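PDB 3AYV: xylose isomerase-like TIM barrel domain-containing protein from Thermus thermophilus, which is of uncertain function but binds zinc ions, may cleave phosphodiester bonds in DNA, and may help protect against oxidative stress. Local coordinates for residues F80-A85 against G120-R125. Numbering follows the deposited sequence.
Sequences FGLDRA and GLVVRR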
loop_
_atom_site.group_PDB
_atom_site.type_symbol
_atom_site.label_atom_id
_atom_site.label_comp_id
_atom_site.label_asym_id
_atom_site.label_seq_id
_atom_site.Cartn_x
_atom_site.Cartn_y
_atom_site.Cartn_z
ATOM N N PHE A 80 15.062 -6.797 -1.373
ATOM C CA PHE A 80 15.815 -6.070 -0.351
ATOM C C PHE A 80 14.880 -5.333 0.596
ATOM O O PHE A 80 15.061 -5.378 1.830
ATOM C CB PHE A 80 16.859 -5.134 -0.964
ATOM C CG PHE A 80 17.942 -4.736 0.017
ATOM C CD1 PHE A 80 18.508 -5.695 0.864
ATOM C CD2 PHE A 80 18.358 -3.425 0.120
ATOM C CE1 PHE A 80 19.497 -5.341 1.789
ATOM C CE2 PHE A 80 19.361 -3.058 1.038
ATOM C CZ PHE A 80 19.919 -4.005 1.864
ATOM N N GLY A 81 13.841 -4.710 0.031
ATOM C CA GLY A 81 12.807 -4.055 0.819
ATOM C C GLY A 81 12.179 -5.046 1.805
ATOM O O GLY A 81 11.897 -4.679 2.960
ATOM N N LEU A 82 11.965 -6.287 1.358
ATOM C CA LEU A 82 11.392 -7.309 2.259
ATOM C C LEU A 82 12.380 -7.634 3.395
ATOM O O LEU A 82 11.969 -7.771 4.548
ATOM C CB LEU A 82 10.974 -8.588 1.514
ATOM C CG LEU A 82 9.631 -8.557 0.765
ATOM C CD1 LEU A 82 9.496 -9.803 -0.087
ATOM C CD2 LEU A 82 8.401 -8.385 1.705
ATOM N N ASP A 83 13.663 -7.747 3.073
ATOM C CA ASP A 83 14.706 -7.902 4.130
ATOM C C ASP A 83 14.609 -6.814 5.200
ATOM O O ASP A 83 14.605 -7.097 6.415
ATOM C CB ASP A 83 16.107 -7.902 3.529
ATOM C CG ASP A 83 16.416 -9.156 2.745
ATOM O OD1 ASP A 83 15.774 -10.208 2.980
ATOM O OD2 ASP A 83 17.312 -9.089 1.873
ATOM N N ARG A 84 14.541 -5.564 4.759
ATOM C CA ARG A 84 14.388 -4.433 5.668
ATOM C C ARG A 84 13.087 -4.443 6.468
ATOM O O ARG A 84 13.074 -4.076 7.654
ATOM C CB ARG A 84 14.539 -3.110 4.895
ATOM C CG ARG A 84 15.945 -2.861 4.362
ATOM C CD ARG A 84 17.022 -2.828 5.471
ATOM N NE ARG A 84 18.259 -2.197 5.001
ATOM C CZ ARG A 84 19.380 -2.132 5.711
ATOM N NH1 ARG A 84 19.441 -2.705 6.926
ATOM N NH2 ARG A 84 20.443 -1.508 5.207
ATOM N N ALA A 85 11.986 -4.833 5.822
ATOM C CA ALA A 85 10.693 -4.968 6.478
ATOM C C ALA A 85 10.804 -5.927 7.659
ATOM O O ALA A 85 10.326 -5.632 8.763
ATOM C CB ALA A 85 9.637 -5.475 5.467
ATOM N N GLY A 120 6.702 -14.958 -7.966
ATOM C CA GLY A 120 7.060 -16.237 -7.292
ATOM C C GLY A 120 8.118 -16.058 -6.198
ATOM O O GLY A 120 7.881 -16.432 -5.041
ATOM N N LEU A 121 9.269 -15.482 -6.559
ATOM C CA LEU A 121 10.403 -15.297 -5.613
ATOM C C LEU A 121 10.095 -14.308 -4.508
ATOM O O LEU A 121 10.595 -14.431 -3.389
ATOM C CB LEU A 121 11.679 -14.855 -6.336
ATOM C CG LEU A 121 12.371 -15.853 -7.271
ATOM C CD1 LEU A 121 13.629 -15.190 -7.855
ATOM C CD2 LEU A 121 12.704 -17.227 -6.610
ATOM N N VAL A 122 9.280 -13.302 -4.834
ATOM C CA VAL A 122 8.904 -12.297 -3.856
ATOM C C VAL A 122 7.955 -12.868 -2.807
ATOM O O VAL A 122 8.160 -12.657 -1.605
ATOM C CB VAL A 122 8.266 -11.074 -4.543
ATOM C CG1 VAL A 122 7.998 -9.960 -3.524
ATOM C CG2 VAL A 122 9.220 -10.598 -5.615
ATOM N N VAL A 123 6.937 -13.603 -3.253
ATOM C CA VAL A 123 6.014 -14.276 -2.329
ATOM C C VAL A 123 6.789 -15.281 -1.442
ATOM O O VAL A 123 6.537 -15.379 -0.228
ATOM C CB VAL A 123 4.873 -14.979 -3.093
ATOM C CG1 VAL A 123 3.990 -15.830 -2.159
ATOM C CG2 VAL A 123 3.987 -13.901 -3.755
ATOM N N ARG A 124 7.721 -16.003 -2.059
ATOM C CA ARG A 124 8.510 -16.992 -1.315
ATOM C C ARG A 124 9.367 -16.316 -0.247
ATOM O O ARG A 124 9.442 -16.811 0.902
ATOM C CB ARG A 124 9.350 -17.864 -2.256
ATOM C CG ARG A 124 8.508 -18.802 -3.148
ATOM C CD ARG A 124 9.391 -19.433 -4.247
ATOM N NE ARG A 124 10.541 -20.138 -3.672
ATOM C CZ ARG A 124 11.417 -20.863 -4.370
ATOM N NH1 ARG A 124 11.300 -20.980 -5.691
ATOM N NH2 ARG A 124 12.419 -21.477 -3.745
ATOM N N ARG A 125 9.976 -15.176 -0.587
ATOM C CA ARG A 125 10.818 -14.436 0.370
ATOM C C ARG A 125 9.982 -13.909 1.539
ATOM O O ARG A 125 10.404 -13.992 2.701
ATOM C CB ARG A 125 11.602 -13.279 -0.319
ATOM C CG ARG A 125 12.622 -12.553 0.581
ATOM C CD ARG A 125 13.657 -13.540 1.188
ATOM N NE ARG A 125 14.730 -12.855 1.936
ATOM C CZ ARG A 125 15.298 -13.320 3.053
ATOM N NH1 ARG A 125 14.897 -14.470 3.589
ATOM N NH2 ARG A 125 16.253 -12.623 3.663
#
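Asp83 and Arg125 form a salt bridge across two nearly parallel helices that run side by side in the same direction, their segment axes 10.4 Å from each other. One carboxylate oxygen does the work: Asp83 OD1 takes Arg125 NH2 at 2.6 Å on its syn side, 34° out of the carboxylate plane. The same OD1 also receives a weak, bent bond from Arg125 NE at 3.0 Å. This oxygen sits at the edge of the guanidinium, near its plane. The carboxylate and guanidinium planes stand 77° apart, which rules out the coplanar, two-oxygen pairing. Arg125 reaches across with CG anti to its backbone N (chi1 -174°) and a bend at chi2 that turns the chain toward the neighbouring helix. An alanine in place of Asp83 takes away the carboxylate and would probably leave the Arg125 charge without this mate and its guanidinium freer to turn. This charged side is partly exposed, whereas the inner side is buried and apolar. There Leu82 CD1 lies 3.8 Å from Val122 CG1, the two side chains crossing at about a right angle, and 3.5 Å from the backbone Val122 O. The same methyl rests 4.1 Å from Arg125 CB, linking the apolar layer to the aliphatic root of the salt bridge. Ala126 and Leu129 extend the packing around Leu82. In the outer helical layer of the TIM barrel, helix 68-87 precedes strand 92-96 and helix 120-129 leads into strand 132-136, whose Leu133 both Leu82 and Val122 touch.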